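Local coordinates for protein xyloglucan-specific endo-beta-1,4-glucanase BoGH9A (Bacteroides ovatus, PDB 6DHT) that cleaves internal beta-1,4-glucosidic linkages in the backbone of xyloglucan, releasing xyloglucan oligosaccharides, at residues I13-I18 against V90-V95; Q229-G235 against K302-W306; K113-Y117 against Q127-Q131; K405-L409 against Y453-T458; F435-A441 against L514-P520. All coordinates share one frame; numbering follows the deposited sequence. Where two conformers were deposited one is given.

Contact 1 lies in the N-terminal Ig-like domain. Contacts 2 to 5 lie in the family 9 glycosidase domain. Contacts 1 and 2 sit on opposite sides of the chain's centre, with their own centres about 60 Å apart. Contact 5 is the one nearest the catalytic groups: the Trp437 side chain is about 4 Å from that of Glu548, the predicted proton donor. Contacts 4 and 5 share helix 439-458, and their centres are about 26 Å apart. Contact 3 comes within about 7 Å of contact 5, nearest atoms, without touching it. In contact 3 the Tyr128 side chain is about 10 Å from a bound calcium ion.

Contact 1: I13-I18 against V90-V95; sequences IPNDAI and VNGASV
Asn15 lays its side chain along the backbone of Ala93 and Ser94. Its CB starts 3.5 Å from Ser94 O. Its CG, set beside its own backbone N (chi1 -64°), lies nearer, 3.3 Å from Ser94 O. At the tip, OD1 accepts a hydrogen bond from Ser94 N at 2.9 Å. The donor stands well above the amide carbonyl plane, so the approach does not follow a lone pair. The same OD1 also rests 3.2 Å from Ala93 CA. The other branch, ND2, stays 3.7 Å from Ser94 O. The partner segment holds the tip of a beta hairpin with a two-residue loop. A type II' turn from Val90 to Ala93 joins strands 84-90 and 93-99 of the Ig-like domain. Strand 93-99 is an outer strand of its sheet, and Ile18 opens strand 18-19, an outer strand of the other sheet. Ile18 therefore bridges the two sheets, its CD1 meeting Ala93 CB at 3.7 Å. At the turn itself, Ile13 and Asn91 cross at about a right angle, and Ile13 CG2 lies against Asn91 CB. The amide of Asn91 is turned to another partner, as ND2 donates to Lys39 O.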
# COMPACT_ATOMS: atom_id res chain seq x y z
N ILE A 13 -22.68 6.49 -28.23
CA ILE A 13 -21.92 6.07 -27.04
C ILE A 13 -20.56 5.50 -27.43
O ILE A 13 -20.47 4.49 -28.11
CB ILE A 13 -22.70 5.04 -26.18
CG1 ILE A 13 -21.74 4.18 -25.34
CG2 ILE A 13 -23.57 4.17 -27.07
CD1 ILE A 13 -22.41 3.16 -24.46
N PRO A 14 -19.48 6.15 -26.98
CA PRO A 14 -18.16 5.64 -27.35
C PRO A 14 -17.72 4.39 -26.56
O PRO A 14 -18.23 4.11 -25.46
CB PRO A 14 -17.25 6.82 -27.04
CG PRO A 14 -17.93 7.53 -25.90
CD PRO A 14 -19.40 7.33 -26.09
N ASN A 15 -16.79 3.63 -27.13
CA ASN A 15 -16.21 2.49 -26.43
C ASN A 15 -15.69 2.92 -25.06
O ASN A 15 -15.84 2.18 -24.07
CB ASN A 15 -15.08 1.87 -27.24
CG ASN A 15 -15.55 1.29 -28.57
OD1 ASN A 15 -16.74 1.05 -28.77
ND2 ASN A 15 -14.61 1.03 -29.47
N ASP A 16 -15.12 4.12 -25.04
CA ASP A 16 -14.61 4.83 -23.86
C ASP A 16 -15.57 4.87 -22.67
O ASP A 16 -15.15 5.01 -21.52
CB ASP A 16 -14.36 6.29 -24.26
CG ASP A 16 -12.99 6.78 -23.86
OD1 ASP A 16 -12.39 7.55 -24.63
OD2 ASP A 16 -12.51 6.39 -22.77
N ALA A 17 -16.87 4.79 -22.96
CA ALA A 17 -17.88 4.99 -21.94
C ALA A 17 -18.09 3.72 -21.13
O ALA A 17 -18.73 3.76 -20.09
CB ALA A 17 -19.20 5.42 -22.60
N ILE A 18 -17.62 2.60 -21.65
CA ILE A 18 -17.80 1.32 -20.96
C ILE A 18 -16.70 1.16 -19.89
O ILE A 18 -15.54 0.97 -20.22
CB ILE A 18 -17.80 0.11 -21.91
CG1 ILE A 18 -18.83 0.34 -23.04
CG2 ILE A 18 -18.10 -1.19 -21.14
CD1 ILE A 18 -18.72 -0.63 -24.17
N VAL A 90 -22.63 -2.83 -26.25
CA VAL A 90 -23.68 -1.97 -25.71
C VAL A 90 -23.90 -0.84 -26.69
O VAL A 90 -23.00 -0.03 -26.91
CB VAL A 90 -23.28 -1.25 -24.39
CG1 VAL A 90 -24.53 -0.67 -23.72
CG2 VAL A 90 -22.58 -2.16 -23.48
N ASN A 91 -25.11 -0.79 -27.26
CA ASN A 91 -25.45 0.25 -28.22
C ASN A 91 -24.44 0.23 -29.36
O ASN A 91 -24.26 -0.80 -30.00
CB ASN A 91 -25.50 1.62 -27.52
CG ASN A 91 -26.66 1.73 -26.53
OD1 ASN A 91 -27.22 0.71 -26.09
ND2 ASN A 91 -27.04 2.96 -26.19
N GLY A 92 -23.76 1.34 -29.60
CA GLY A 92 -22.76 1.36 -30.65
C GLY A 92 -21.42 0.77 -30.23
O GLY A 92 -20.61 0.39 -31.08
N ALA A 93 -21.20 0.69 -28.92
CA ALA A 93 -19.86 0.51 -28.38
C ALA A 93 -19.53 -0.95 -28.07
O ALA A 93 -20.41 -1.78 -27.91
CB ALA A 93 -19.72 1.33 -27.13
N SER A 94 -18.24 -1.25 -27.99
CA SER A 94 -17.82 -2.56 -27.51
C SER A 94 -16.45 -2.53 -26.85
O SER A 94 -15.66 -1.62 -27.05
CB SER A 94 -17.83 -3.57 -28.66
OG SER A 94 -16.76 -3.33 -29.56
N VAL A 95 -16.20 -3.55 -26.03
CA VAL A 95 -14.90 -3.76 -25.40
C VAL A 95 -14.72 -5.26 -25.26
O VAL A 95 -15.70 -5.98 -25.09
CB VAL A 95 -14.79 -3.10 -24.00
CG1 VAL A 95 -14.91 -1.60 -24.11
CG2 VAL A 95 -15.82 -3.64 -23.03

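Contact 2: Q229-G235 against K302-W306; sequences QDPEDGG and KAYAW
Gly235 sets its CA over one face of the Trp306 indole. This CA sits 3.4 Å from the centroid of the five-membered ring of Trp306, 13° off the ring normal, a CH-pi contact. This joins the loop 229-235 to helix 292-309 of the (alpha/alpha)6 barrel found in family 9 glycosidases. A side chain on Gly235 would run into Trp306 NE1. Asp233 lies alongside the indole, its carboxylate plane 74° from the ring. Trp306 NE1 gives a weak hydrogen bond to Asp233 OD2 at 3.1 Å, but the main partner of that carboxylate is Lys263, a salt bridge. Gly234 packs by its backbone: its O takes a CA-H contact from Ala303 CA at 3.4 Å. Lys302 reaches the loop by a bend at chi3 (71°). Its NZ donates to Glu232 O at 2.9 Å, from above the carbonyl plane. One level out, two Asx turns shape the loop. Asp230 OD1 accepts from Glu232 N, and Asp233 OD1 accepts from Gly235 N at 3.0 Å. Gln229 NE2 donates to Gly234 O and also to Ala299 O of the helix. Water links Lys302 NZ to Asp230 O. A second water donates to both Asp233 O, at 3.0 Å, and Lys302 O, at 2.7 Å.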
# COMPACT_ATOMS: atom_id res chain seq x y z
N GLN A 229 18.88 3.64 13.87
CA GLN A 229 18.81 3.58 15.32
C GLN A 229 20.15 3.98 15.94
O GLN A 229 21.18 3.42 15.58
CB GLN A 229 18.45 2.17 15.77
CG GLN A 229 18.24 2.07 17.28
CD GLN A 229 17.63 0.76 17.70
OE1 GLN A 229 18.07 -0.31 17.28
NE2 GLN A 229 16.67 0.84 18.59
N ASP A 230 20.11 4.95 16.85
CA ASP A 230 21.30 5.39 17.59
C ASP A 230 21.71 4.23 18.50
O ASP A 230 20.91 3.79 19.32
CB ASP A 230 20.94 6.63 18.40
CG ASP A 230 22.12 7.19 19.20
OD1 ASP A 230 23.07 6.43 19.51
OD2 ASP A 230 22.08 8.40 19.52
N PRO A 231 22.95 3.71 18.35
CA PRO A 231 23.36 2.52 19.10
C PRO A 231 23.46 2.75 20.60
O PRO A 231 23.59 1.78 21.34
CB PRO A 231 24.74 2.19 18.53
CG PRO A 231 25.24 3.49 18.00
CD PRO A 231 24.04 4.22 17.50
N GLU A 232 23.38 4.00 21.05
CA GLU A 232 23.40 4.29 22.47
C GLU A 232 21.99 4.27 23.04
O GLU A 232 21.58 3.28 23.64
CB GLU A 232 24.10 5.62 22.76
CG GLU A 232 25.57 5.63 22.36
CD GLU A 232 26.36 4.50 23.01
OE1 GLU A 232 26.30 4.36 24.25
OE2 GLU A 232 27.05 3.75 22.27
N ASP A 233 21.24 5.35 22.83
CA ASP A 233 19.95 5.49 23.52
C ASP A 233 18.78 4.72 22.89
O ASP A 233 17.69 4.69 23.46
CB ASP A 233 19.58 6.97 23.66
CG ASP A 233 19.24 7.62 22.34
OD1 ASP A 233 19.38 6.97 21.27
OD2 ASP A 233 18.82 8.80 22.37
N GLY A 234 19.00 4.12 21.72
CA GLY A 234 17.96 3.31 21.08
C GLY A 234 16.95 4.09 20.25
O GLY A 234 16.08 3.49 19.63
N GLY A 235 17.06 5.41 20.23
CA GLY A 235 16.14 6.23 19.46
C GLY A 235 16.40 6.11 17.97
O GLY A 235 17.44 5.59 17.55
N LYS A 302 14.78 -1.95 22.40
CA LYS A 302 15.50 -0.71 22.68
C LYS A 302 14.74 0.51 22.13
O LYS A 302 14.68 1.56 22.76
CB LYS A 302 16.92 -0.75 22.11
CG LYS A 302 17.91 -1.62 22.89
CD LYS A 302 19.36 -1.27 22.58
CE LYS A 302 19.76 0.09 23.17
NZ LYS A 302 21.16 0.48 22.84
N ALA A 303 14.15 0.38 20.94
CA ALA A 303 13.40 1.50 20.39
C ALA A 303 12.13 1.79 21.19
O ALA A 303 11.77 2.94 21.41
CB ALA A 303 13.03 1.22 18.92
N TYR A 304 11.44 0.74 21.61
CA TYR A 304 10.24 0.93 22.40
C TYR A 304 10.59 1.61 23.73
O TYR A 304 9.90 2.53 24.17
CB TYR A 304 9.55 -0.42 22.62
CG TYR A 304 8.21 -0.31 23.28
CD1 TYR A 304 8.09 -0.36 24.66
CD2 TYR A 304 7.05 -0.18 22.53
CE1 TYR A 304 6.88 -0.26 25.28
CE2 TYR A 304 5.82 -0.08 23.14
CZ TYR A 304 5.74 -0.12 24.52
OH TYR A 304 4.52 -0.01 25.13
N ALA A 305 11.68 1.15 24.34
CA ALA A 305 12.17 1.77 25.57
C ALA A 305 12.41 3.27 25.38
O ALA A 305 11.98 4.09 26.20
CB ALA A 305 13.44 1.08 26.02
N TRP A 306 13.06 3.64 24.28
CA TRP A 306 13.29 5.06 24.00
C TRP A 306 11.97 5.80 23.91
O TRP A 306 11.81 6.87 24.48
CB TRP A 306 14.10 5.25 22.72
CG TRP A 306 14.51 6.68 22.44
CD1 TRP A 306 15.72 7.26 22.71
CD2 TRP A 306 13.70 7.70 21.85
NE1 TRP A 306 15.72 8.56 22.31
CE2 TRP A 306 14.49 8.87 21.78
CE3 TRP A 306 12.39 7.75 21.37
CZ2 TRP A 306 14.00 10.06 21.26
CZ3 TRP A 306 11.92 8.92 20.86
CH2 TRP A 306 12.72 10.07 20.80
O HOH W 1 20.34 1.18 20.33
O HOH W 2 16.49 2.21 24.64

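Contact 3: K113-Y117 against Q127-Q131; sequences KSFYY and QYAGQ. With EDO (1,2-ethanediol), chain G.
Tyr117 holds its CG beside its own backbone N (chi1 -71°), which points the ring's hydroxyl end at Ala129. Lys113 is bent at chi2 (58°) and again at chi4 (-69°), and these turns bring NZ to Tyr128 O. Tyr117 OH donates to Ala129 O at 2.7 Å, with the hydroxyl above the carbonyl plane. That oxygen in turn lies in the plane of the Tyr117 ring, at its edge. Lys113 NZ donates to Tyr128 O at 2.8 Å, nearer to the carbonyl plane. Asn203 O, Ile202 O and O1 of a 1,2-ethanediol molecule share the ammonium; O1 is 3.1 Å from Lys113 NZ. Ala129 CB touches two rings, 3.8 Å from Tyr117 CE1 and, at the ring edge, 4.1 Å from Tyr116 CE2. Tyr116 and Tyr128 cross at about a right angle, with Tyr116 OH 3.5 Å from Tyr128 CB. Tyr116 CD2 also covers one face of the Tyr117 ring. A phenylalanine in place of Tyr117 would lack the hydroxyl and would probably leave Ala129 O without this donor. Side chains of helix 105-117 thus bind the last carbonyls of the short helix 126-129, where Gly130 leaves the helical path with positive phi.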
# COMPACT_ATOMS: atom_id res chain seq x y z
N LYS A 113 6.94 -5.76 -7.16
CA LYS A 113 8.16 -5.50 -7.91
C LYS A 113 8.46 -3.99 -7.98
O LYS A 113 9.62 -3.60 -8.18
CB LYS A 113 8.04 -6.11 -9.30
CG LYS A 113 9.25 -6.06 -10.19
CD LYS A 113 10.48 -6.74 -9.61
CE LYS A 113 11.59 -6.82 -10.67
NZ LYS A 113 11.30 -7.75 -11.79
N SER A 114 7.45 -3.15 -7.81
CA SER A 114 7.67 -1.70 -7.79
C SER A 114 8.70 -1.31 -6.73
O SER A 114 9.47 -0.36 -6.92
CB SER A 114 6.36 -0.96 -7.53
OG SER A 114 5.93 -1.05 -6.18
N PHE A 115 8.71 -2.03 -5.60
CA PHE A 115 9.63 -1.74 -4.52
C PHE A 115 11.08 -1.98 -4.95
O PHE A 115 11.99 -1.22 -4.57
CB PHE A 115 9.29 -2.58 -3.29
CG PHE A 115 8.02 -2.15 -2.61
CD1 PHE A 115 6.78 -2.61 -3.04
CD2 PHE A 115 8.06 -1.24 -1.55
CE1 PHE A 115 5.61 -2.15 -2.43
CE2 PHE A 115 6.90 -0.81 -0.94
CZ PHE A 115 5.68 -1.26 -1.40
N TYR A 116 11.30 -3.02 -5.75
CA TYR A 116 12.62 -3.28 -6.32
C TYR A 116 13.11 -2.07 -7.13
O TYR A 116 14.25 -1.62 -6.96
CB TYR A 116 12.62 -4.57 -7.14
CG TYR A 116 13.82 -4.67 -8.06
CD1 TYR A 116 15.06 -5.09 -7.58
CD2 TYR A 116 13.72 -4.33 -9.39
CE1 TYR A 116 16.16 -5.15 -8.42
CE2 TYR A 116 14.82 -4.40 -10.24
CZ TYR A 116 16.03 -4.82 -9.74
OH TYR A 116 17.14 -4.89 -10.56
N TYR A 117 12.24 -1.50 -7.96
CA TYR A 117 12.62 -0.32 -8.73
C TYR A 117 12.94 0.88 -7.82
O TYR A 117 13.74 1.75 -8.20
CB TYR A 117 11.52 0.04 -9.72
CG TYR A 117 11.41 -0.94 -10.86
CD1 TYR A 117 12.37 -0.97 -11.88
CD2 TYR A 117 10.33 -1.81 -10.96
CE1 TYR A 117 12.26 -1.83 -12.94
CE2 TYR A 117 10.23 -2.69 -12.00
CZ TYR A 117 11.20 -2.69 -12.99
OH TYR A 117 11.06 -3.58 -14.05
N GLN A 127 18.53 -7.63 -16.32
CA GLN A 127 18.08 -8.98 -16.05
C GLN A 127 16.78 -9.01 -15.23
O GLN A 127 15.89 -9.77 -15.50
CB GLN A 127 19.18 -9.73 -15.28
CG GLN A 127 18.94 -11.20 -15.16
CD GLN A 127 19.87 -11.87 -14.17
OE1 GLN A 127 21.01 -11.44 -13.99
NE2 GLN A 127 19.37 -12.91 -13.51
N TYR A 128 16.72 -8.16 -14.21
CA TYR A 128 15.56 -8.10 -13.32
C TYR A 128 14.63 -6.94 -13.70
O TYR A 128 13.41 -7.04 -13.50
CB TYR A 128 16.02 -7.90 -11.89
CG TYR A 128 17.14 -8.85 -11.52
CD1 TYR A 128 16.88 -10.20 -11.35
CD2 TYR A 128 18.45 -8.40 -11.36
CE1 TYR A 128 17.90 -11.08 -11.03
CE2 TYR A 128 19.47 -9.28 -11.03
CZ TYR A 128 19.18 -10.61 -10.87
OH TYR A 128 20.17 -11.50 -10.54
N ALA A 129 15.21 -5.88 -14.27
CA ALA A 129 14.52 -4.60 -14.43
C ALA A 129 13.85 -4.42 -15.77
O ALA A 129 12.98 -3.57 -15.91
CB ALA A 129 15.49 -3.46 -14.19
N GLY A 130 14.26 -5.19 -16.77
CA GLY A 130 13.77 -4.95 -18.12
C GLY A 130 14.31 -3.63 -18.65
O GLY A 130 15.45 -3.25 -18.35
N GLN A 131 13.50 -2.91 -19.42
CA GLN A 131 14.01 -1.69 -20.04
C GLN A 131 14.30 -0.57 -19.03
O GLN A 131 15.01 0.37 -19.35
CB GLN A 131 13.07 -1.18 -21.13
CG GLN A 131 11.72 -0.72 -20.64
CD GLN A 131 10.84 -0.21 -21.77
OE1 GLN A 131 11.33 0.40 -22.72
NE2 GLN A 131 9.55 -0.47 -21.69
C1 EDO G . 7.89 -9.40 -12.81
O1 EDO G . 8.72 -8.36 -13.37
C2 EDO G . 6.95 -8.80 -11.77
O2 EDO G . 6.05 -7.84 -12.37

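Contact 4: K405-L409 against Y453-T458; sequences KTELL and YAYLQT. With EDO (1,2-ethanediol), chain L.
Leu408 and Leu409 of helix 395-416 pack on Ala454 of helix 439-458. This is a helix-helix crossing in the (alpha/alpha)6 barrel of the glycosidase domain. The local axes come within 10.0 Å and cross at -127°. The apolar contacts form one group. Leu408 CD2 lies over the backbone of the second helix, 3.8 Å from Ala454 N, and also touches Tyr453 CB. Leu409 CD2 meets Ala454 CB at 3.8 Å. Leu409 and Thr458 meet tip to tip, with Leu409 CD1 3.6 Å from Thr458 CG2. The polar contacts gather round Lys405 and Gln457. Lys405 is fully extended, and its NZ donates to Gln457 O at 3.1 Å. A water accepts from Lys405 NZ and donates weakly to Gln457 OE1. A 1,2-ethanediol molecule also donates weakly to that OE1. Gln457 NE2 turns to Leu387 O. The hydroxyl of Thr458 turns back along the chain: OG1 donates to Ala454 O at 2.8 Å.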
# COMPACT_ATOMS: atom_id res chain seq x y z
N LYS A 405 -12.69 -7.72 16.84
CA LYS A 405 -13.44 -8.29 15.73
C LYS A 405 -14.79 -7.62 15.61
O LYS A 405 -15.21 -7.22 14.51
CB LYS A 405 -13.62 -9.79 15.92
CG LYS A 405 -14.55 -10.47 14.91
CD LYS A 405 -14.53 -11.97 15.11
CE LYS A 405 -15.68 -12.63 14.37
NZ LYS A 405 -15.72 -14.09 14.62
N THR A 406 -15.49 -7.45 16.73
CA THR A 406 -16.78 -6.77 16.73
C THR A 406 -16.67 -5.39 16.09
O THR A 406 -17.52 -5.01 15.28
CB THR A 406 -17.33 -6.67 18.17
OG1 THR A 406 -17.56 -8.00 18.64
CG2 THR A 406 -18.63 -5.90 18.22
N GLU A 407 -15.63 -4.64 16.43
CA GLU A 407 -15.45 -3.30 15.87
C GLU A 407 -15.14 -3.36 14.39
O GLU A 407 -15.67 -2.56 13.62
CB GLU A 407 -14.39 -2.52 16.62
CG GLU A 407 -14.81 -2.09 18.04
CD GLU A 407 -16.19 -1.43 18.08
OE1 GLU A 407 -16.45 -0.52 17.25
OE2 GLU A 407 -17.03 -1.83 18.93
N LEU A 408 -14.35 -4.34 13.96
CA LEU A 408 -14.07 -4.49 12.53
C LEU A 408 -15.36 -4.74 11.76
O LEU A 408 -15.60 -4.16 10.67
CB LEU A 408 -13.10 -5.62 12.27
CG LEU A 408 -12.91 -6.08 10.82
CD1 LEU A 408 -12.29 -5.02 9.98
CD2 LEU A 408 -12.09 -7.34 10.77
N LEU A 409 -16.24 -5.56 12.31
CA LEU A 409 -17.47 -5.93 11.62
C LEU A 409 -18.47 -4.79 11.60
O LEU A 409 -19.25 -4.66 10.64
CB LEU A 409 -18.08 -7.16 12.26
CG LEU A 409 -17.19 -8.39 12.11
CD1 LEU A 409 -17.89 -9.59 12.71
CD2 LEU A 409 -16.81 -8.68 10.66
N TYR A 453 -10.32 -8.66 5.55
CA TYR A 453 -10.18 -9.16 6.91
C TYR A 453 -11.53 -9.51 7.52
O TYR A 453 -11.66 -10.51 8.22
CB TYR A 453 -9.50 -8.14 7.82
CG TYR A 453 -7.98 -8.24 7.85
CD1 TYR A 453 -7.34 -9.13 8.69
CD2 TYR A 453 -7.21 -7.48 6.99
CE1 TYR A 453 -5.95 -9.23 8.71
CE2 TYR A 453 -5.82 -7.56 6.99
CZ TYR A 453 -5.21 -8.45 7.85
OH TYR A 453 -3.83 -8.56 7.87
N ALA A 454 -12.56 -8.71 7.29
CA ALA A 454 -13.89 -9.06 7.81
C ALA A 454 -14.40 -10.40 7.25
O ALA A 454 -15.00 -11.20 8.00
CB ALA A 454 -14.88 -7.95 7.51
N TYR A 455 -14.14 -10.68 5.98
CA TYR A 455 -14.43 -11.99 5.39
C TYR A 455 -13.66 -13.08 6.15
O TYR A 455 -14.25 -14.10 6.57
CB TYR A 455 -14.06 -12.03 3.90
CG TYR A 455 -14.09 -13.42 3.33
CD1 TYR A 455 -15.30 -14.07 3.09
CD2 TYR A 455 -12.92 -14.10 3.07
CE1 TYR A 455 -15.31 -15.34 2.59
CE2 TYR A 455 -12.93 -15.38 2.57
CZ TYR A 455 -14.13 -16.00 2.32
OH TYR A 455 -14.17 -17.29 1.83
N LEU A 456 -12.37 -12.88 6.36
CA LEU A 456 -11.56 -13.90 7.02
C LEU A 456 -12.06 -14.20 8.43
O LEU A 456 -11.98 -15.35 8.88
CB LEU A 456 -10.08 -13.48 7.06
CG LEU A 456 -9.36 -13.46 5.70
CD1 LEU A 456 -7.89 -13.11 5.97
CD2 LEU A 456 -9.45 -14.75 4.96
N GLN A 457 -12.62 -13.21 9.10
CA GLN A 457 -13.07 -13.37 10.48
C GLN A 457 -14.46 -14.01 10.60
O GLN A 457 -14.85 -14.46 11.68
CB GLN A 457 -13.08 -12.01 11.18
CG GLN A 457 -11.67 -11.43 11.41
CD GLN A 457 -10.85 -12.29 12.36
OE1 GLN A 457 -11.28 -12.55 13.47
NE2 GLN A 457 -9.69 -12.76 11.91
N THR A 458 -15.20 -14.08 9.49
CA THR A 458 -16.62 -14.49 9.52
C THR A 458 -17.01 -15.54 8.50
O THR A 458 -17.98 -16.29 8.72
CB THR A 458 -17.57 -13.30 9.29
OG1 THR A 458 -17.35 -12.73 7.98
CG2 THR A 458 -17.39 -12.23 10.37
C1 EDO L . -11.32 -13.05 17.44
O1 EDO L . -11.09 -13.89 18.58
C2 EDO L . -10.38 -13.46 16.31
O2 EDO L . -10.88 -14.65 15.69
O HOH W 3 -13.12 -15.19 14.24

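Contact 5: F435-A441 against L514-P520; sequences FFWGCLA and LVGGPNP
Gly438 and Gly516 bring their backbones together, CA to CA 3.8 Å, where a type II turn from Phe436 to Cys439 leads into helix 439-458. Leu440 N donates to Gly516 O at 3.1 Å, nearly along the C=O axis. A water joins Gly438 N to Gly517 O. Leu440 CD1 packs on Gly517 CA at 3.6 Å; a side chain on Gly517 would strike Leu440 CG. Phe435 CB rests against Pro520 CD at 3.8 Å. With chi1 at 176°, the amide of Asn519 swings away from its own N and lies against the peptide between Phe436 and Trp437. Its ND2 is 3.4 Å from Phe436 CA, and its OD1 lies at the edge of the Trp437 ring. Shortening this residue to alanine would remove the amide, and is likely to open a gap beside that peptide and the ring edge. Trp437 NE1 donates to Tyr544 O. Mostly backbone and apolar, the contact probably helps, with the Tyr544 bond, to hold Trp437 beside Glu548, the predicted proton donor.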
# COMPACT_ATOMS: atom_id res chain seq x y z
N PHE A 435 -12.55 11.49 -2.00
CA PHE A 435 -11.51 11.98 -2.91
C PHE A 435 -10.61 13.02 -2.29
O PHE A 435 -11.07 14.06 -1.81
CB PHE A 435 -12.17 12.48 -4.19
CG PHE A 435 -13.12 11.47 -4.75
CD1 PHE A 435 -12.63 10.35 -5.40
CD2 PHE A 435 -14.48 11.61 -4.57
CE1 PHE A 435 -13.49 9.38 -5.87
CE2 PHE A 435 -15.35 10.64 -5.04
CZ PHE A 435 -14.85 9.52 -5.68
N PHE A 436 -9.31 12.74 -2.31
CA PHE A 436 -8.32 13.49 -1.57
C PHE A 436 -6.95 12.89 -1.92
O PHE A 436 -6.90 11.91 -2.65
CB PHE A 436 -8.56 13.43 -0.05
CG PHE A 436 -8.56 12.02 0.54
CD1 PHE A 436 -7.40 11.47 1.03
CD2 PHE A 436 -9.74 11.30 0.64
CE1 PHE A 436 -7.40 10.20 1.57
CE2 PHE A 436 -9.75 10.02 1.18
CZ PHE A 436 -8.57 9.49 1.66
N TRP A 437 -5.88 13.49 -1.43
CA TRP A 437 -4.53 13.08 -1.79
C TRP A 437 -4.30 11.64 -1.41
O TRP A 437 -4.32 11.30 -0.23
CB TRP A 437 -3.49 13.95 -1.09
CG TRP A 437 -2.09 13.84 -1.60
CD1 TRP A 437 -1.65 14.10 -2.89
CD2 TRP A 437 -0.93 13.54 -0.84
NE1 TRP A 437 -0.29 13.95 -2.95
CE2 TRP A 437 0.18 13.61 -1.71
CE3 TRP A 437 -0.71 13.18 0.50
CZ2 TRP A 437 1.48 13.36 -1.29
CZ3 TRP A 437 0.58 12.93 0.92
CH2 TRP A 437 1.66 13.02 0.03
N GLY A 438 -4.10 10.79 -2.40
CA GLY A 438 -3.76 9.40 -2.12
C GLY A 438 -4.97 8.54 -1.85
O GLY A 438 -4.83 7.40 -1.39
N CYS A 439 -6.16 9.04 -2.15
CA CYS A 439 -7.38 8.34 -1.76
C CYS A 439 -7.52 6.93 -2.32
O CYS A 439 -8.17 6.09 -1.71
CB CYS A 439 -8.62 9.13 -2.16
SG CYS A 439 -8.79 9.48 -3.94
N LEU A 440 -6.94 6.65 -3.48
CA LEU A 440 -7.16 5.33 -4.07
C LEU A 440 -6.51 4.26 -3.22
O LEU A 440 -7.04 3.16 -3.12
CB LEU A 440 -6.64 5.25 -5.49
CG LEU A 440 -7.37 6.18 -6.47
CD1 LEU A 440 -6.76 5.99 -7.85
CD2 LEU A 440 -8.86 5.95 -6.54
N ALA A 441 -5.39 4.60 -2.59
CA ALA A 441 -4.75 3.66 -1.66
C ALA A 441 -5.36 3.80 -0.26
O ALA A 441 -5.76 2.80 0.35
CB ALA A 441 -3.27 3.90 -1.60
N LEU A 514 0.55 2.40 -8.09
CA LEU A 514 -0.77 2.99 -7.91
C LEU A 514 -0.62 4.49 -7.74
O LEU A 514 0.03 4.96 -6.79
CB LEU A 514 -1.43 2.41 -6.65
CG LEU A 514 -2.82 2.96 -6.34
CD1 LEU A 514 -3.80 2.79 -7.47
CD2 LEU A 514 -3.34 2.25 -5.09
N VAL A 515 -1.22 5.26 -8.62
CA VAL A 515 -1.15 6.70 -8.44
C VAL A 515 -2.19 7.16 -7.41
O VAL A 515 -3.15 6.46 -7.13
CB VAL A 515 -1.32 7.48 -9.80
CG1 VAL A 515 -0.23 7.07 -10.77
CG2 VAL A 515 -2.69 7.25 -10.41
N GLY A 516 -2.00 8.34 -6.84
CA GLY A 516 -2.83 8.79 -5.73
C GLY A 516 -4.31 8.88 -6.05
O GLY A 516 -5.16 8.52 -5.25
N GLY A 517 -4.63 9.42 -7.23
CA GLY A 517 -5.99 9.46 -7.74
C GLY A 517 -6.66 10.80 -7.60
O GLY A 517 -6.05 11.76 -7.12
N PRO A 518 -7.93 10.84 -7.98
CA PRO A 518 -8.69 12.10 -8.01
C PRO A 518 -8.65 12.82 -6.68
O PRO A 518 -8.89 12.21 -5.66
CB PRO A 518 -10.12 11.65 -8.32
CG PRO A 518 -10.00 10.34 -8.96
CD PRO A 518 -8.74 9.70 -8.43
N ASN A 519 -8.44 14.13 -6.73
CA ASN A 519 -8.19 14.95 -5.56
C ASN A 519 -8.57 16.39 -5.89
O ASN A 519 -7.82 17.07 -6.55
CB ASN A 519 -6.70 14.87 -5.18
CG ASN A 519 -6.31 15.78 -4.02
OD1 ASN A 519 -5.12 16.04 -3.78
ND2 ASN A 519 -7.29 16.23 -3.25
N PRO A 520 -9.76 16.83 -5.45
CA PRO A 520 -10.24 18.19 -5.76
C PRO A 520 -9.71 19.21 -4.77
O PRO A 520 -8.78 18.89 -4.02
CB PRO A 520 -11.75 18.06 -5.62
CG PRO A 520 -11.95 16.99 -4.63
CD PRO A 520 -10.81 16.01 -4.81
O HOH W 4 -4.12 11.94 -5.14